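Local coordinates for uncharacterized protein (Leishmania infantum, PDB 4TYZ), which is of unknown function but contains this C-terminal GRAM domain of the PH-like class, whose family is tentatively linked to sterol binding and transfer, at residues 77-82 against 87-92; 24-29 against 53-58; 57-62 against 104-109. All blocks are in the same frame, centred on the assembly; numbering follows the deposited sequence. Where two conformers were deposited one is given.

Interaction 1 of 3, residues 77-82 against 87-92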
loop_
_atom_site.group_PDB
_atom_site.type_symbol
_atom_site.label_atom_id
_atom_site.label_comp_id
_atom_site.label_asym_id
_atom_site.label_seq_id
_atom_site.Cartn_x
_atom_site.Cartn_y
_atom_site.Cartn_z
ATOM N N ALA A 77 -7.247 5.655 -7.078
ATOM C CA ALA A 77 -6.624 5.800 -5.766
ATOM C C ALA A 77 -7.324 5.012 -4.667
ATOM O O ALA A 77 -8.508 4.699 -4.756
ATOM C CB ALA A 77 -6.560 7.272 -5.373
ATOM N N ILE A 78 -6.550 4.714 -3.631
ATOM C CA ILE A 78 -7.040 4.109 -2.405
ATOM C C ILE A 78 -6.546 4.965 -1.250
ATOM O O ILE A 78 -5.391 5.392 -1.234
ATOM C CB ILE A 78 -6.534 2.660 -2.223
ATOM C CG1 ILE A 78 -7.154 1.756 -3.284
ATOM C CG2 ILE A 78 -6.854 2.141 -0.809
ATOM C CD1 ILE A 78 -6.576 0.341 -3.302
ATOM N N GLU A 79 -7.421 5.222 -0.290
ATOM C CA GLU A 79 -7.044 6.007 0.876
ATOM C C GLU A 79 -7.072 5.151 2.123
ATOM O O GLU A 79 -8.053 4.459 2.394
ATOM C CB GLU A 79 -7.978 7.198 1.057
ATOM C CG GLU A 79 -7.970 8.159 -0.100
ATOM C CD GLU A 79 -9.002 9.253 0.064
ATOM O OE1 GLU A 79 -9.086 9.827 1.172
ATOM O OE2 GLU A 79 -9.736 9.527 -0.910
ATOM N N VAL A 80 -5.981 5.198 2.881
ATOM C CA VAL A 80 -5.876 4.423 4.113
ATOM C C VAL A 80 -5.864 5.364 5.307
ATOM O O VAL A 80 -5.012 6.242 5.401
ATOM C CB VAL A 80 -4.612 3.551 4.122
ATOM C CG1 VAL A 80 -4.489 2.806 5.453
ATOM C CG2 VAL A 80 -4.635 2.578 2.956
ATOM N N LYS A 81 -6.839 5.197 6.195
ATOM C CA LYS A 81 -6.943 6.029 7.382
ATOM C C LYS A 81 -6.464 5.247 8.588
ATOM O O LYS A 81 -6.885 4.112 8.797
ATOM C CB LYS A 81 -8.383 6.499 7.602
ATOM C CG LYS A 81 -8.957 7.319 6.457
ATOM C CD LYS A 81 -10.393 7.738 6.756
ATOM C CE LYS A 81 -10.487 8.461 8.093
ATOM N NZ LYS A 81 -11.893 8.785 8.474
ATOM N N THR A 82 -5.590 5.853 9.383
ATOM C CA THR A 82 -5.077 5.152 10.556
ATOM C C THR A 82 -5.843 5.513 11.827
ATOM O O THR A 82 -6.593 6.488 11.861
ATOM C CB THR A 82 -3.589 5.442 10.784
ATOM O OG1 THR A 82 -3.428 6.759 11.312
ATOM C CG2 THR A 82 -2.825 5.342 9.476
ATOM N N THR A 87 -3.745 9.964 7.215
ATOM C CA THR A 87 -4.286 9.434 5.972
ATOM C C THR A 87 -3.167 9.182 4.971
ATOM O O THR A 87 -2.347 10.061 4.710
ATOM C CB THR A 87 -5.324 10.373 5.355
ATOM O OG1 THR A 87 -6.423 10.520 6.267
ATOM C CG2 THR A 87 -5.844 9.800 4.063
ATOM N N ILE A 88 -3.128 7.968 4.439
ATOM C CA ILE A 88 -2.149 7.585 3.425
ATOM C C ILE A 88 -2.847 7.510 2.079
ATOM O O ILE A 88 -3.872 6.839 1.952
ATOM C CB ILE A 88 -1.512 6.219 3.730
ATOM C CG1 ILE A 88 -0.855 6.240 5.106
ATOM C CG2 ILE A 88 -0.546 5.819 2.615
ATOM C CD1 ILE A 88 -0.502 4.853 5.626
ATOM N N PHE A 89 -2.306 8.215 1.091
ATOM C CA PHE A 89 -2.889 8.240 -0.246
ATOM C C PHE A 89 -2.066 7.392 -1.207
ATOM O O PHE A 89 -0.882 7.667 -1.432
ATOM C CB PHE A 89 -2.982 9.669 -0.767
ATOM C CG PHE A 89 -3.905 10.548 0.024
ATOM C CD1 PHE A 89 -5.261 10.568 -0.251
ATOM C CD2 PHE A 89 -3.414 11.369 1.022
ATOM C CE1 PHE A 89 -6.118 11.386 0.461
ATOM C CE2 PHE A 89 -4.271 12.197 1.743
ATOM C CZ PHE A 89 -5.620 12.200 1.458
ATOM N N LEU A 90 -2.691 6.359 -1.762
ATOM C CA LEU A 90 -2.049 5.519 -2.775
ATOM C C LEU A 90 -2.786 5.689 -4.093
ATOM O O LEU A 90 -4.005 5.582 -4.150
ATOM C CB LEU A 90 -2.037 4.059 -2.353
ATOM C CG LEU A 90 -1.367 3.794 -1.007
ATOM C CD1 LEU A 90 -1.723 2.402 -0.529
ATOM C CD2 LEU A 90 0.134 3.950 -1.145
ATOM N N THR A 91 -2.052 5.972 -5.158
ATOM C CA THR A 91 -2.644 6.344 -6.443
ATOM C C THR A 91 -2.019 5.561 -7.599
ATOM O O THR A 91 -1.111 4.768 -7.396
ATOM C CB THR A 91 -2.470 7.858 -6.727
ATOM O OG1 THR A 91 -1.092 8.139 -7.017
ATOM C CG2 THR A 91 -2.900 8.693 -5.538
ATOM N N ASN A 92 -2.484 5.823 -8.826
ATOM C CA ASN A 92 -1.886 5.246 -10.030
ATOM C C ASN A 92 -1.833 3.717 -9.994
ATOM O O ASN A 92 -0.880 3.102 -10.479
ATOM C CB ASN A 92 -0.472 5.814 -10.241
ATOM C CG ASN A 92 0.068 5.563 -11.643
ATOM O OD1 ASN A 92 -0.654 5.690 -12.637
ATOM N ND2 ASN A 92 1.345 5.208 -11.727
#
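Glu-79 and Phe-89 run alongside each other across an antiparallel beta hairpin, part of the seven-stranded sheet of this GRAM domain, which is PH-like in fold. The strands 78-82 and 87-91 run nearly antiparallel. Ile-78 pairs with Leu-90, and Val-80 with Ile-88, as hydrogen-bonded pairs; Glu-79 faces Phe-89, and Lys-81 faces Thr-87, at the non-hydrogen-bonded positions between and beyond them. Each hydrogen-bonded pair makes two reciprocal N-H...O bonds, the straightest being Val-80 N to Ile-88 O, 2.8 Å with 175° at the hydrogen.

The side chains divide between the two faces of the sheet. Ile-78, Val-80, Ile-88 and Leu-90 share one; there Val-80 CB lies 4.1 Å from Ile-88 CB, and Val-80 also touches Ile-62 of the next strand.

On the other face, Glu-79 can be followed outward in the conformer given, one of two deposited. From CB, its CG points opposite the carbonyl carbon (chi1 -61°), a setting that keeps it next to the ring: CG is 3.6 Å from Phe-89 CD1. The extended chain carries CD along the same flank, 3.6 Å from Phe-89 CE1. At the tip the oxygens part ways, OE2 being hydrogen-bonded to Ser-68 OG while OE1 stays by the phenyl group. Carboxylate and ring planes are 37° apart, so the two are clearly not stacked flat. Thr-87 CG2 rests over one face of the same ring, toward its rim, and in this conformer Glu-79 OE1 lies obliquely to the ring, 3.4 Å from Phe-89 CE1.

Interaction 2 of 3, residues 24-29 against 53-58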
loop_
_atom_site.group_PDB
_atom_site.type_symbol
_atom_site.label_atom_id
_atom_site.label_comp_id
_atom_site.label_asym_id
_atom_site.label_seq_id
_atom_site.Cartn_x
_atom_site.Cartn_y
_atom_site.Cartn_z
ATOM N N CYS A 24 1.837 0.948 -7.733
ATOM C CA CYS A 24 1.062 2.143 -7.408
ATOM C C CYS A 24 2.023 3.251 -7.028
ATOM O O CYS A 24 3.239 3.077 -7.084
ATOM C CB CYS A 24 0.059 1.894 -6.273
ATOM S SG CYS A 24 0.841 1.459 -4.693
ATOM N N ALA A 25 1.483 4.398 -6.652
ATOM C CA ALA A 25 2.320 5.492 -6.218
ATOM C C ALA A 25 1.800 6.004 -4.901
ATOM O O ALA A 25 0.599 6.012 -4.645
ATOM C CB ALA A 25 2.358 6.602 -7.250
ATOM N N TRP A 26 2.726 6.426 -4.064
ATOM C CA TRP A 26 2.403 7.052 -2.796
ATOM C C TRP A 26 2.394 8.556 -3.035
ATOM O O TRP A 26 3.354 9.110 -3.578
ATOM C CB TRP A 26 3.437 6.632 -1.755
ATOM C CG TRP A 26 3.232 7.122 -0.369
ATOM C CD1 TRP A 26 2.121 7.720 0.150
ATOM C CD2 TRP A 26 4.193 7.067 0.683
ATOM N NE1 TRP A 26 2.334 8.033 1.474
ATOM C CE2 TRP A 26 3.601 7.647 1.822
ATOM C CE3 TRP A 26 5.506 6.584 0.771
ATOM C CZ2 TRP A 26 4.270 7.743 3.044
ATOM C CZ3 TRP A 26 6.172 6.687 1.985
ATOM C CH2 TRP A 26 5.547 7.256 3.103
ATOM N N VAL A 27 1.303 9.224 -2.674
ATOM C CA VAL A 27 1.244 10.662 -2.864
ATOM C C VAL A 27 1.078 11.328 -1.514
ATOM O O VAL A 27 0.245 10.910 -0.697
ATOM C CB VAL A 27 0.102 11.080 -3.822
ATOM C CG1 VAL A 27 -0.065 12.596 -3.827
ATOM C CG2 VAL A 27 0.408 10.600 -5.220
ATOM N N GLU A 28 1.890 12.348 -1.276
ATOM C CA GLU A 28 1.768 13.148 -0.067
ATOM C C GLU A 28 1.913 14.598 -0.462
ATOM O O GLU A 28 2.999 15.043 -0.833
ATOM C CB GLU A 28 2.814 12.753 0.971
ATOM C CG GLU A 28 2.682 13.524 2.276
ATOM C CD GLU A 28 3.817 13.224 3.227
ATOM O OE1 GLU A 28 3.738 12.198 3.934
ATOM O OE2 GLU A 28 4.792 14.008 3.247
ATOM N N GLY A 29 0.803 15.320 -0.395
ATOM C CA GLY A 29 0.751 16.665 -0.929
ATOM C C GLY A 29 1.152 16.678 -2.391
ATOM O O GLY A 29 0.551 15.986 -3.215
ATOM N N ALA A 53 11.870 6.463 0.288
ATOM C CA ALA A 53 10.570 6.565 0.946
ATOM C C ALA A 53 9.834 5.234 1.001
ATOM O O ALA A 53 9.698 4.537 -0.003
ATOM C CB ALA A 53 9.705 7.605 0.257
ATOM N N HIS A 54 9.390 4.888 2.198
ATOM C CA HIS A 54 8.662 3.649 2.413
ATOM C C HIS A 54 7.851 3.744 3.689
ATOM O O HIS A 54 8.123 4.583 4.548
ATOM C CB HIS A 54 9.634 2.466 2.501
ATOM C CG HIS A 54 10.581 2.547 3.653
ATOM N ND1 HIS A 54 11.699 3.362 3.644
ATOM C CD2 HIS A 54 10.590 1.925 4.854
ATOM C CE1 HIS A 54 12.349 3.232 4.781
ATOM N NE2 HIS A 54 11.697 2.361 5.539
ATOM N N PHE A 55 6.853 2.882 3.827
ATOM C CA PHE A 55 6.144 2.793 5.096
ATOM C C PHE A 55 5.689 1.363 5.333
ATOM O O PHE A 55 5.631 0.555 4.409
ATOM C CB PHE A 55 4.939 3.772 5.157
ATOM C CG PHE A 55 3.784 3.425 4.235
ATOM C CD1 PHE A 55 2.896 2.398 4.543
ATOM C CD2 PHE A 55 3.565 4.157 3.071
ATOM C CE1 PHE A 55 1.829 2.085 3.687
ATOM C CE2 PHE A 55 2.496 3.867 2.231
ATOM C CZ PHE A 55 1.633 2.831 2.528
ATOM N N SER A 56 5.373 1.060 6.584
ATOM C CA SER A 56 4.700 -0.196 6.905
ATOM C C SER A 56 3.723 0.081 8.016
ATOM O O SER A 56 4.055 0.774 8.983
ATOM C CB SER A 56 5.688 -1.292 7.311
ATOM O OG SER A 56 6.461 -0.887 8.430
ATOM N N ILE A 57 2.515 -0.447 7.871
ATOM C CA ILE A 57 1.483 -0.241 8.867
ATOM C C ILE A 57 0.786 -1.567 9.131
ATOM O O ILE A 57 0.501 -2.330 8.214
ATOM C CB ILE A 57 0.482 0.849 8.419
ATOM C CG1 ILE A 57 -0.599 1.037 9.480
ATOM C CG2 ILE A 57 -0.126 0.519 7.092
ATOM C CD1 ILE A 57 -1.347 2.318 9.329
ATOM N N GLU A 58 0.574 -1.872 10.406
ATOM C CA GLU A 58 -0.093 -3.121 10.762
ATOM C C GLU A 58 -1.588 -2.985 10.486
ATOM O O GLU A 58 -2.141 -1.905 10.650
ATOM C CB GLU A 58 0.149 -3.444 12.246
ATOM C CG GLU A 58 0.761 -4.810 12.539
ATOM C CD GLU A 58 -0.281 -5.917 12.735
ATOM O OE1 GLU A 58 -1.489 -5.665 12.524
ATOM O OE2 GLU A 58 0.111 -7.050 13.107
#
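Trp-26 presents a face of its indole to the edge of Phe-55, forming a T-shaped aromatic pair between strand 20-28 and strand 54-58. The planes are inclined at 77°, and the centroid of the six-membered indole ring is 4.8 Å from that of the phenyl ring, which together define the edge-to-face geometry. Phe-55 CD2 is the leading atom. It stands above the indole plane and toward the rim, with Trp-26 CZ2 3.7 Å away, while its neighbour CE2 reaches back toward the ring fusion, 3.9 Å from Trp-26 CD2.

The torsions account for this meeting. In Trp-26, CG is anti to the backbone N (chi1 -177°), and the indole extends from its strand toward the other segment. In Phe-55, CG lies between the backbone N and the carbonyl carbon (chi1 69°), bringing the ring across to the indole.

The remaining contacts gather at the far end of the six-membered ring. His-54 N lies at the indole edge, near its plane, 3.7 Å from Trp-26 CZ3, whereas Ala-53 CB approaches the same carbon obliquely at 4.0 Å. The His-54 side chain leaves its CA away from the tryptophan strand; its ND1 is hydrogen-bonded to Ala-52 O.

The backbones do not pair: the nearest CA atoms, those of Trp-26 and His-54, are 8.8 Å apart, and side chains bridge the gap. Ile-88 of strand 87-91 touches both aromatic residues. Strands 20-28 and 54-58 are separated by two others in sheet order, so an aromatic contact between them shows the sheet curling back on itself, the strongly bent antiparallel sheet characteristic of the PH-like fold.

Interaction 3 of 3, residues 57-62 against 104-109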
loop_
_atom_site.group_PDB
_atom_site.type_symbol
_atom_site.label_atom_id
_atom_site.label_comp_id
_atom_site.label_asym_id
_atom_site.label_seq_id
_atom_site.Cartn_x
_atom_site.Cartn_y
_atom_site.Cartn_z
ATOM N N ILE A 57 2.515 -0.447 7.871
ATOM C CA ILE A 57 1.483 -0.241 8.867
ATOM C C ILE A 57 0.786 -1.567 9.131
ATOM O O ILE A 57 0.501 -2.330 8.214
ATOM C CB ILE A 57 0.482 0.849 8.419
ATOM C CG1 ILE A 57 -0.599 1.037 9.480
ATOM C CG2 ILE A 57 -0.126 0.519 7.092
ATOM C CD1 ILE A 57 -1.347 2.318 9.329
ATOM N N GLU A 58 0.574 -1.872 10.406
ATOM C CA GLU A 58 -0.093 -3.121 10.762
ATOM C C GLU A 58 -1.588 -2.985 10.486
ATOM O O GLU A 58 -2.141 -1.905 10.650
ATOM C CB GLU A 58 0.149 -3.444 12.246
ATOM C CG GLU A 58 0.761 -4.810 12.539
ATOM C CD GLU A 58 -0.281 -5.917 12.735
ATOM O OE1 GLU A 58 -1.489 -5.665 12.524
ATOM O OE2 GLU A 58 0.111 -7.050 13.107
ATOM N N TYR A 59 -2.255 -4.055 10.059
ATOM C CA TYR A 59 -3.697 -3.940 9.856
ATOM C C TYR A 59 -4.426 -3.503 11.126
ATOM O O TYR A 59 -5.470 -2.846 11.036
ATOM C CB TYR A 59 -4.298 -5.253 9.338
ATOM C CG TYR A 59 -3.759 -5.584 7.980
ATOM C CD1 TYR A 59 -4.073 -4.798 6.879
ATOM C CD2 TYR A 59 -2.895 -6.661 7.807
ATOM C CE1 TYR A 59 -3.526 -5.088 5.629
ATOM C CE2 TYR A 59 -2.367 -6.959 6.573
ATOM C CZ TYR A 59 -2.684 -6.171 5.494
ATOM O OH TYR A 59 -2.149 -6.481 4.264
ATOM N N ASP A 60 -3.874 -3.813 12.305
ATOM C CA ASP A 60 -4.560 -3.414 13.532
ATOM C C ASP A 60 -4.348 -1.927 13.847
ATOM O O ASP A 60 -4.871 -1.418 14.840
ATOM C CB ASP A 60 -4.174 -4.330 14.734
ATOM C CG ASP A 60 -2.717 -4.195 15.219
ATOM O OD1 ASP A 60 -1.941 -3.354 14.732
ATOM O OD2 ASP A 60 -2.356 -4.956 16.165
ATOM N N GLU A 61 -3.628 -1.231 12.968
ATOM C CA GLU A 61 -3.431 0.214 13.053
ATOM C C GLU A 61 -4.310 0.967 12.048
ATOM O O GLU A 61 -4.342 2.197 12.046
ATOM C CB GLU A 61 -1.958 0.566 12.806
ATOM C CG GLU A 61 -1.024 0.012 13.877
ATOM C CD GLU A 61 0.440 0.380 13.648
ATOM O OE1 GLU A 61 1.057 0.947 14.576
ATOM O OE2 GLU A 61 0.992 0.078 12.564
ATOM N N ILE A 62 -5.003 0.221 11.198
ATOM C CA ILE A 62 -5.791 0.815 10.113
ATOM C C ILE A 62 -7.249 0.941 10.535
ATOM O O ILE A 62 -7.882 -0.042 10.908
ATOM C CB ILE A 62 -5.688 -0.018 8.824
ATOM C CG1 ILE A 62 -4.256 0.053 8.281
ATOM C CG2 ILE A 62 -6.689 0.484 7.769
ATOM C CD1 ILE A 62 -4.016 -0.835 7.080
ATOM N N MET A 104 -8.746 -5.749 1.619
ATOM C CA MET A 104 -9.910 -6.140 2.413
ATOM C C MET A 104 -9.732 -7.505 3.039
ATOM O O MET A 104 -10.063 -7.714 4.200
ATOM C CB MET A 104 -11.186 -6.166 1.562
ATOM C CG MET A 104 -11.781 -4.821 1.195
ATOM S SD MET A 104 -12.118 -3.728 2.593
ATOM C CE MET A 104 -10.662 -2.689 2.419
ATOM N N SER A 105 -9.202 -8.441 2.261
ATOM C CA SER A 105 -9.087 -9.819 2.720
ATOM C C SER A 105 -8.218 -9.921 3.966
ATOM O O SER A 105 -8.503 -10.712 4.864
ATOM C CB SER A 105 -8.525 -10.708 1.612
ATOM O OG SER A 105 -9.430 -10.788 0.533
ATOM N N GLN A 106 -7.166 -9.114 4.034
ATOM C CA GLN A 106 -6.289 -9.182 5.197
ATOM C C GLN A 106 -6.764 -8.282 6.316
ATOM O O GLN A 106 -6.674 -8.640 7.485
ATOM C CB GLN A 106 -4.848 -8.827 4.821
ATOM C CG GLN A 106 -4.200 -9.821 3.877
ATOM C CD GLN A 106 -4.456 -11.257 4.275
ATOM O OE1 GLN A 106 -4.100 -11.689 5.372
ATOM N NE2 GLN A 106 -5.089 -12.004 3.387
ATOM N N TRP A 107 -7.254 -7.097 5.964
ATOM C CA TRP A 107 -7.709 -6.157 6.970
ATOM C C TRP A 107 -8.958 -6.662 7.693
ATOM O O TRP A 107 -9.059 -6.543 8.914
ATOM C CB TRP A 107 -7.968 -4.797 6.320
ATOM C CG TRP A 107 -8.429 -3.745 7.258
ATOM C CD1 TRP A 107 -7.822 -3.339 8.408
ATOM C CD2 TRP A 107 -9.605 -2.946 7.117
ATOM N NE1 TRP A 107 -8.553 -2.330 8.994
ATOM C CE2 TRP A 107 -9.652 -2.070 8.216
ATOM C CE3 TRP A 107 -10.620 -2.885 6.156
ATOM C CZ2 TRP A 107 -10.681 -1.145 8.393
ATOM C CZ3 TRP A 107 -11.641 -1.961 6.329
ATOM C CH2 TRP A 107 -11.665 -1.109 7.443
ATOM N N LEU A 108 -9.902 -7.224 6.940
ATOM C CA LEU A 108 -11.143 -7.720 7.537
ATOM C C LEU A 108 -10.972 -9.111 8.157
ATOM O O LEU A 108 -11.900 -9.625 8.786
ATOM C CB LEU A 108 -12.267 -7.759 6.501
ATOM C CG LEU A 108 -12.639 -6.471 5.766
ATOM C CD1 LEU A 108 -13.613 -6.775 4.635
ATOM C CD2 LEU A 108 -13.242 -5.457 6.723
ATOM N N LYS A 109 -9.795 -9.709 7.966
ATOM C CA LYS A 109 -9.442 -11.002 8.553
ATOM C C LYS A 109 -10.393 -12.107 8.105
ATOM O O LYS A 109 -10.970 -12.815 8.932
ATOM C CB LYS A 109 -9.425 -10.914 10.085
#
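The C-terminal helix of the GRAM domain, helix 96-107, meets the short 3-10 turn between strands 54-58 and 62-67 through Gln-106 and Trp-107, which pack against Tyr-59 and Ile-62. Gln-106 and the start of Trp-107 lie over one face of the Tyr-59 ring. Gln-106 CB makes a CH-pi contact there, over the face and 3.9 Å from the ring centroid, with its closest carbon Tyr-59 CZ at 3.5 Å. Trp-107 N lies over the same ring, nearer the rim, and Trp-107 CB is 3.9 Å from Tyr-59 CD1. The phenol OH, itself against Gln-106 CB, is hydrogen-bonded to Thr-40 O.

With CG anti to the backbone N (chi1 -180°), the indole of Trp-107 swings toward the turn. Its NE1 donates to Ile-62 O at 3.1 Å. The bond is bent, 150° at the hydrogen, and the donor sits above the carbonyl plane, 51° out of it, so the N-H does not meet a carbonyl lone pair, and the bond is probably modest. Over one indole face, Ile-62 CG2 makes a second CH-pi contact, 4.0 Å from the centroid of the five-membered ring; the methyl is anti to the backbone N of Ile-62. Tyr-59 O comes to the indole edge, 3.6 Å from Trp-107 CD1.

Within the turn, Glu-58 OE1 accepts from Asp-60 N and Glu-61 OE2 from Glu-58 N, bonds that close the 58-61 turn on itself. A C-terminal helix lying against one end of a bent antiparallel sheet, as here, is the hallmark of the PH-like fold.

How the interactions relate
All three contacts belong to one antiparallel sheet and its C-terminal helix, but their chemistry follows their place. Interaction 1 joins sequence-adjacent strands through backbone bonds and is partly buried, its apolar face largely buried, Ile-88 only partly. Interaction 2, a surface contact, links strands that are not neighbours in the sheet and relies on aromatic side chains. Interaction 3, also partly buried, attaches the helix to a turn with CH-pi contacts and one indole bond. Strand 20-28 pairs with 87-91, tying interactions 1 and 2 together, while Ile-57 and Glu-58 are common to 2 and 3. Thr-82 CG2 packs 3.4 Å from Ile-57 CD1, bringing the hairpin against strand 54-58.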